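Local coordinates for protein fusolin (Anomala cuprea entomopoxvirus, PDB 4YN1) that forms the crystalline spindles that enhance the virulence of an insect poxvirus, and is probably a chitin-active relative of the lytic polysaccharide monooxygenases, at residues Y40-N43 with K44-E48; K164-W167 with P168-E171; V181-R184 with A185-C189. All coordinates share one frame; numbering follows the deposited sequence.

Contact 1 of 3, residues Y40-N43 with K44-E48; sequences YVFN and KVLSE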
loop_
_atom_site.group_PDB
_atom_site.type_symbol
_atom_site.label_atom_id
_atom_site.label_comp_id
_atom_site.label_asym_id
_atom_site.label_seq_id
_atom_site.Cartn_x
_atom_site.Cartn_y
_atom_site.Cartn_z
ATOM N N TYR A 40 12.085 -12.512 1.477
ATOM C CA TYR A 40 13.114 -11.490 1.623
ATOM C C TYR A 40 13.491 -11.329 3.098
ATOM O O TYR A 40 14.677 -11.297 3.465
ATOM C CB TYR A 40 12.578 -10.159 1.052
ATOM C CG TYR A 40 13.536 -9.010 1.173
ATOM C CD1 TYR A 40 14.488 -8.773 0.187
ATOM C CD2 TYR A 40 13.564 -8.217 2.313
ATOM C CE1 TYR A 40 15.438 -7.779 0.330
ATOM C CE2 TYR A 40 14.494 -7.189 2.451
ATOM C CZ TYR A 40 15.449 -6.994 1.464
ATOM O OH TYR A 40 16.403 -6.022 1.584
ATOM N N VAL A 41 12.486 -11.189 3.945
ATOM C CA VAL A 41 12.747 -11.006 5.382
ATOM C C VAL A 41 13.316 -12.290 5.981
ATOM O O VAL A 41 14.248 -12.245 6.783
ATOM C CB VAL A 41 11.470 -10.528 6.113
ATOM C CG1 VAL A 41 11.668 -10.521 7.627
ATOM C CG2 VAL A 41 11.095 -9.142 5.614
ATOM N N PHE A 42 12.743 -13.416 5.595
ATOM C CA PHE A 42 13.181 -14.733 6.076
ATOM C C PHE A 42 14.670 -14.903 5.742
ATOM O O PHE A 42 15.470 -15.153 6.637
ATOM C CB PHE A 42 12.348 -15.821 5.421
ATOM C CG PHE A 42 12.641 -17.228 5.896
ATOM C CD1 PHE A 42 12.012 -17.744 7.019
ATOM C CD2 PHE A 42 13.507 -18.051 5.190
ATOM C CE1 PHE A 42 12.238 -19.071 7.420
ATOM C CE2 PHE A 42 13.777 -19.353 5.628
ATOM C CZ PHE A 42 13.149 -19.849 6.739
ATOM N N ASN A 43 15.049 -14.681 4.465
ATOM C CA ASN A 43 16.452 -14.779 4.047
ATOM C C ASN A 43 17.359 -13.700 4.641
ATOM O O ASN A 43 18.541 -13.971 4.887
ATOM C CB ASN A 43 16.564 -14.804 2.530
ATOM C CG ASN A 43 16.062 -16.077 1.949
ATOM O OD1 ASN A 43 15.825 -17.056 2.645
ATOM N ND2 ASN A 43 15.870 -16.093 0.663
ATOM N N LYS A 44 16.831 -12.518 4.937
ATOM C CA LYS A 44 17.619 -11.465 5.590
ATOM C C LYS A 44 17.992 -11.923 7.010
ATOM O O LYS A 44 19.148 -11.778 7.417
ATOM C CB LYS A 44 16.830 -10.154 5.657
ATOM C CG LYS A 44 17.566 -8.947 6.197
ATOM C CD LYS A 44 16.713 -7.691 5.967
ATOM C CE LYS A 44 17.160 -6.496 6.763
ATOM N NZ LYS A 44 16.276 -5.331 6.495
ATOM N N VAL A 45 17.036 -12.491 7.751
ATOM C CA VAL A 45 17.327 -12.931 9.110
ATOM C C VAL A 45 18.381 -14.054 9.109
ATOM O O VAL A 45 19.300 -14.002 9.918
ATOM C CB VAL A 45 16.055 -13.332 9.880
ATOM C CG1 VAL A 45 16.400 -14.035 11.197
ATOM C CG2 VAL A 45 15.171 -12.115 10.125
ATOM N N LEU A 46 18.238 -15.044 8.223
ATOM C CA LEU A 46 19.204 -16.146 8.119
ATOM C C LEU A 46 20.576 -15.618 7.761
ATOM O O LEU A 46 21.562 -16.096 8.317
ATOM C CB LEU A 46 18.791 -17.171 7.072
ATOM C CG LEU A 46 17.553 -17.951 7.366
ATOM C CD1 LEU A 46 17.262 -18.877 6.245
ATOM C CD2 LEU A 46 17.655 -18.686 8.697
ATOM N N SER A 47 20.646 -14.614 6.857
ATOM C CA SER A 47 21.929 -14.012 6.459
ATOM C C SER A 47 22.632 -13.288 7.606
ATOM O O SER A 47 23.848 -13.137 7.545
ATOM C CB SER A 47 21.757 -13.072 5.263
ATOM O OG SER A 47 21.270 -11.788 5.621
ATOM N N GLU A 48 21.871 -12.788 8.615
ATOM C CA GLU A 48 22.425 -12.092 9.784
ATOM C C GLU A 48 22.763 -13.039 10.960
ATOM O O GLU A 48 23.203 -12.566 12.008
ATOM C CB GLU A 48 21.482 -10.984 10.261
ATOM C CG GLU A 48 21.397 -9.833 9.283
ATOM C CD GLU A 48 20.550 -8.656 9.721
ATOM O OE1 GLU A 48 20.235 -8.547 10.928
ATOM O OE2 GLU A 48 20.235 -7.811 8.856
HETATM O O HOH W 1 16.177 -4.399 3.886
#
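Tyr-40 and Lys-44, one helical turn apart, lean outward on the same flank, the lysine chain running aslant past the phenol ring. Lys-44 is fully extended, and its CD lies 4.2 Å from Tyr-40 CE2. With CG of Tyr-40 anti to the backbone N (chi1 179°), the ring is carried beside this chain and both polar ends arrive at one water. The water lies in the plane of the ring, 2.8 Å from Tyr-40 OH, and accepts from Lys-44 NZ at 2.8 Å; Asp-107 makes a salt bridge to the same ammonium, which is thus held from two quarters. On another flank Phe-42 and Leu-46 repeat the i to i+4 pairing in apolar form: the CD1 branch of Leu-46 touches Phe-42 CE2 at 3.6 Å, again obliquely. Val-41, Phe-42 and Val-45 pack on helix 52-64, through Met-62, Ala-55 and Ala-58. Beneath the side chains Leu-46 N donates to Phe-42 O at 3.2 Å with the N-H almost straight (168°), lying in the carbonyl plane. Near the end, Ser-47 OG turns back to donate to Lys-44 O at 2.8 Å. This is the last part of an amphipathic alpha helix, 32-47, with two overlapping i to i+4 side-chain pairs on different flanks and a buried face against the next helix.

Contact 2 of 3, residues K164-W167 with P168-E171; sequences KVTW and PLLE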
loop_
_atom_site.group_PDB
_atom_site.type_symbol
_atom_site.label_atom_id
_atom_site.label_comp_id
_atom_site.label_asym_id
_atom_site.label_seq_id
_atom_site.Cartn_x
_atom_site.Cartn_y
_atom_site.Cartn_z
ATOM N N LYS A 164 11.191 2.614 -5.800
ATOM C CA LYS A 164 10.690 2.560 -4.432
ATOM C C LYS A 164 9.707 3.714 -4.273
ATOM O O LYS A 164 9.911 4.791 -4.852
ATOM C CB LYS A 164 11.824 2.829 -3.424
ATOM C CG LYS A 164 12.859 1.729 -3.348
ATOM C CD LYS A 164 12.282 0.504 -2.716
ATOM C CE LYS A 164 13.288 -0.374 -2.018
ATOM N NZ LYS A 164 13.154 -1.791 -2.406
ATOM N N VAL A 165 8.701 3.527 -3.427
ATOM C CA VAL A 165 7.816 4.615 -3.016
ATOM C C VAL A 165 8.669 5.486 -2.060
ATOM O O VAL A 165 9.187 4.970 -1.078
ATOM C CB VAL A 165 6.569 4.048 -2.302
ATOM C CG1 VAL A 165 5.771 5.144 -1.636
ATOM C CG2 VAL A 165 5.701 3.268 -3.274
ATOM N N THR A 166 8.886 6.763 -2.388
ATOM C CA THR A 166 9.708 7.664 -1.563
ATOM C C THR A 166 9.035 9.028 -1.576
ATOM O O THR A 166 8.242 9.320 -2.483
ATOM C CB THR A 166 11.166 7.759 -2.123
ATOM O OG1 THR A 166 11.103 8.346 -3.428
ATOM C CG2 THR A 166 11.821 6.436 -2.249
ATOM N N TRP A 167 9.302 9.843 -0.558
ATOM C CA TRP A 167 8.614 11.134 -0.409
ATOM C C TRP A 167 8.735 12.112 -1.604
ATOM O O TRP A 167 7.715 12.665 -2.041
ATOM C CB TRP A 167 8.999 11.808 0.902
ATOM C CG TRP A 167 8.516 11.054 2.095
ATOM C CD1 TRP A 167 9.264 10.289 2.951
ATOM C CD2 TRP A 167 7.163 10.968 2.553
ATOM N NE1 TRP A 167 8.473 9.804 3.953
ATOM C CE2 TRP A 167 7.180 10.231 3.753
ATOM C CE3 TRP A 167 5.971 11.588 2.162
ATOM C CZ2 TRP A 167 6.019 9.998 4.498
ATOM C CZ3 TRP A 167 4.819 11.358 2.904
ATOM C CH2 TRP A 167 4.849 10.549 4.041
ATOM N N PRO A 168 9.897 12.250 -2.252
ATOM C CA PRO A 168 9.943 13.116 -3.459
ATOM C C PRO A 168 9.124 12.599 -4.649
ATOM O O PRO A 168 8.930 13.342 -5.620
ATOM C CB PRO A 168 11.423 13.209 -3.793
ATOM C CG PRO A 168 12.131 12.340 -2.868
ATOM C CD PRO A 168 11.213 11.681 -1.926
ATOM N N LEU A 169 8.618 11.333 -4.596
ATOM C CA LEU A 169 7.758 10.804 -5.646
ATOM C C LEU A 169 6.298 10.808 -5.226
ATOM O O LEU A 169 5.480 10.205 -5.930
ATOM C CB LEU A 169 8.189 9.379 -6.033
ATOM C CG LEU A 169 9.601 9.201 -6.522
ATOM C CD1 LEU A 169 9.821 7.758 -7.016
ATOM C CD2 LEU A 169 9.913 10.207 -7.619
ATOM N N LEU A 170 5.946 11.495 -4.124
ATOM C CA LEU A 170 4.560 11.543 -3.600
ATOM C C LEU A 170 4.031 12.960 -3.581
ATOM O O LEU A 170 4.787 13.900 -3.382
ATOM C CB LEU A 170 4.520 10.963 -2.179
ATOM C CG LEU A 170 4.685 9.454 -2.032
ATOM C CD1 LEU A 170 4.865 9.107 -0.585
ATOM C CD2 LEU A 170 3.516 8.714 -2.601
ATOM N N GLU A 171 2.754 13.111 -3.881
ATOM C CA GLU A 171 2.043 14.369 -3.872
ATOM C C GLU A 171 0.846 14.264 -2.942
ATOM O O GLU A 171 0.087 13.294 -3.009
ATOM C CB GLU A 171 1.641 14.781 -5.305
ATOM C CG GLU A 171 0.641 13.939 -6.065
ATOM C CD GLU A 171 0.518 14.372 -7.519
ATOM O OE1 GLU A 171 -0.627 14.562 -7.986
ATOM O OE2 GLU A 171 1.566 14.531 -8.189
#
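Thr-166 O accepts from Leu-169 N at 2.9 Å, the shorter of the two backbone bonds that make this turn. The donor stands well above the carbonyl plane, and the N-H is bent to 148°. One residue on, the pattern repeats: Leu-170 N reaches Trp-167 O at 3.0 Å, also from above the plane. Pro-168, which has no N-H to give, fills the corner, its CD lying 3.6 Å from Trp-167 CB. On the outer side Thr-166 and Leu-169 run side by side, pointing the same way, and the threonine hydroxyl oxygen OG1 rests 3.5 Å from Leu-169 CG. That oxygen sits between the backbone N and the carbonyl carbon (chi1 64°), which puts it near both Leu-169 CG and Pro-168 CD. On the inner side Leu-170 turns back toward the preceding residues. Its CD1 is the touching branch, 3.9 Å from Trp-167 CE3 and slanting past the benzo part of the indole, while the same methyl meets Val-165 CG1 at 4.2 Å. The indole is held at several points: NE1 donates to Val-88 O, Tyr-152 and Tyr-212 meet it in edge-to-face stacks, and Ile-83 and Lys-84 of helix 80-87 touch it. Leu-170 in turn packs on Tyr-152 and Thr-154 of the paired strand 147-154 and on Tyr-212 of strand 209-217. Polar and apolar work are thus divided: two successive i to i+3 bonds fold the backbone at the entry to strand 170-176, while the buried indole, its N-H satisfied by a carbonyl, is probably restrained in its rotation by aromatic and aliphatic neighbours.

Contact 3 of 3, residues V181-R184 with A185-C189; sequences VNRR and ADSLC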
loop_
_atom_site.group_PDB
_atom_site.type_symbol
_atom_site.label_atom_id
_atom_site.label_comp_id
_atom_site.label_asym_id
_atom_site.label_seq_id
_atom_site.Cartn_x
_atom_site.Cartn_y
_atom_site.Cartn_z
ATOM N N VAL A 181 -17.542 6.364 11.374
ATOM C CA VAL A 181 -18.897 6.045 10.919
ATOM C C VAL A 181 -19.159 4.564 10.948
ATOM O O VAL A 181 -18.238 3.775 10.973
ATOM C CB VAL A 181 -19.196 6.637 9.507
ATOM C CG1 VAL A 181 -19.172 8.185 9.518
ATOM C CG2 VAL A 181 -18.246 6.081 8.436
ATOM N N ASN A 182 -20.437 4.173 10.960
ATOM C CA ASN A 182 -20.802 2.766 10.871
ATOM C C ASN A 182 -20.414 2.205 9.515
ATOM O O ASN A 182 -20.688 2.833 8.484
ATOM C CB ASN A 182 -22.326 2.598 11.031
ATOM C CG ASN A 182 -22.768 2.897 12.440
ATOM O OD1 ASN A 182 -22.048 2.652 13.402
ATOM N ND2 ASN A 182 -23.907 3.490 12.593
ATOM N N ARG A 183 -19.813 1.008 9.505
ATOM C CA ARG A 183 -19.490 0.362 8.253
ATOM C C ARG A 183 -20.779 -0.014 7.534
ATOM O O ARG A 183 -21.798 -0.293 8.184
ATOM C CB ARG A 183 -18.620 -0.884 8.471
ATOM C CG ARG A 183 -19.414 -2.131 8.843
ATOM C CD ARG A 183 -18.524 -3.306 9.177
ATOM N NE ARG A 183 -19.316 -4.346 9.827
ATOM C CZ ARG A 183 -18.828 -5.414 10.446
ATOM N NH1 ARG A 183 -17.519 -5.603 10.525
ATOM N NH2 ARG A 183 -19.646 -6.298 11.000
ATOM N N ARG A 184 -20.751 -0.037 6.218
ATOM C CA ARG A 184 -21.938 -0.461 5.477
ATOM C C ARG A 184 -21.992 -1.980 5.433
ATOM O O ARG A 184 -20.982 -2.666 5.681
ATOM C CB ARG A 184 -21.915 0.088 4.043
ATOM C CG ARG A 184 -21.893 1.593 3.946
ATOM C CD ARG A 184 -22.250 2.047 2.523
ATOM N NE ARG A 184 -22.065 3.487 2.361
ATOM C CZ ARG A 184 -20.947 4.100 1.962
ATOM N NH1 ARG A 184 -19.873 3.394 1.629
ATOM N NH2 ARG A 184 -20.907 5.420 1.870
ATOM N N ALA A 185 -23.153 -2.515 5.012
ATOM C CA ALA A 185 -23.361 -3.960 4.886
ATOM C C ALA A 185 -22.415 -4.601 3.880
ATOM O O ALA A 185 -22.113 -5.782 3.993
ATOM C CB ALA A 185 -24.807 -4.241 4.503
ATOM N N ASP A 186 -21.916 -3.831 2.905
ATOM C CA ASP A 186 -20.985 -4.370 1.910
ATOM C C ASP A 186 -19.519 -4.247 2.307
ATOM O O ASP A 186 -18.643 -4.589 1.508
ATOM C CB ASP A 186 -21.208 -3.710 0.540
ATOM C CG ASP A 186 -20.888 -2.231 0.456
ATOM O OD1 ASP A 186 -20.632 -1.613 1.517
ATOM O OD2 ASP A 186 -20.953 -1.672 -0.666
ATOM N N SER A 187 -19.219 -3.740 3.511
ATOM C CA SER A 187 -17.809 -3.638 3.923
ATOM C C SER A 187 -17.330 -5.118 4.212
ATOM O O SER A 187 -18.196 -5.863 4.599
ATOM C CB SER A 187 -17.726 -2.768 5.174
ATOM O OG SER A 187 -16.398 -2.597 5.625
ATOM N N LEU A 188 -16.127 -5.662 3.987
ATOM C CA LEU A 188 -14.790 -5.220 3.666
ATOM C C LEU A 188 -13.982 -5.217 5.006
ATOM O O LEU A 188 -13.153 -6.104 5.234
ATOM C CB LEU A 188 -14.847 -3.895 2.933
ATOM C CG LEU A 188 -13.684 -3.417 2.194
ATOM C CD1 LEU A 188 -13.207 -4.403 1.073
ATOM C CD2 LEU A 188 -13.980 -2.119 1.611
ATOM N N CYS A 189 -14.369 -4.357 5.945
ATOM C CA CYS A 189 -13.723 -4.257 7.241
ATOM C C CYS A 189 -14.436 -5.202 8.203
ATOM O O CYS A 189 -15.429 -4.821 8.799
ATOM C CB CYS A 189 -13.762 -2.810 7.723
ATOM S SG CYS A 189 -13.047 -2.536 9.364
#
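Arg-183 leans across a chain reversal toward Ser-187 and Cys-189. Its CB lies 3.9 Å from Ser-187 CB, with the serine OG scarcely farther. CG and CD continue over the same serine methylene, and CD also comes 3.5 Å from Cys-189 O. CG lies between the backbone N and the carbonyl carbon (chi1 83°), and the chain then runs extended from CG to NE; this course carries the guanidinium across to Cys-189. NE and CZ pass Cys-189 O without bonding to it; at the tip, NH1 donates to this oxygen at 2.8 Å. The carbonyl uses a lone pair in its own plane, at the edge of the guanidinium and tilted somewhat from its plane, and the N-H bends to 141°. Ser-187 is gripped too: its OG accepts from Cys-189 N at 2.7 Å with an almost straight N-H (172°), and Glu-137 is hydrogen-bonded to the same OG. Arg-184 takes another course, lying side by side with Asp-186, whose OD1 approaches Arg-184 CB at 3.3 Å. Their charged groups do not meet; NH1 of Arg-184 makes its salt bridge with Glu-135 instead. The backbone turn is closed by Ser-187 N, which donates to Arg-184 O at 3.0 Å from well above the carbonyl plane. A cis peptide precedes Leu-188, and Cys-189 is tied by a disulfide to Cys-139 of strand 131-140. The arrangement is a type I beta turn, 184-187, run directly into an ST turn at Ser-187, within the disulfide-anchored loop that joins edge strand 180-182 to strand 194-203.

In the fold
From the N terminus, contact 1 comes first, on the last turns of helix 32-47, where it closes no loop beyond the helical turn itself. Contact 2 follows much later, folding the chain at the entry to strand 170-176 of the mixed sheet, beside helix 80-87. Contact 3 turns the chain after strand 180-182, at the edge of the four-stranded antiparallel sheet. The three lie in series, neither nesting nor crossing. Contacts 1 and 2 approach to about 7 Å between nearest atoms without touching, whereas contact 3 lies across the chain's centre from both. Contact 2 joins the helical region of the LPMO-like domain to the mixed sheet, while contact 3 borders the antiparallel one.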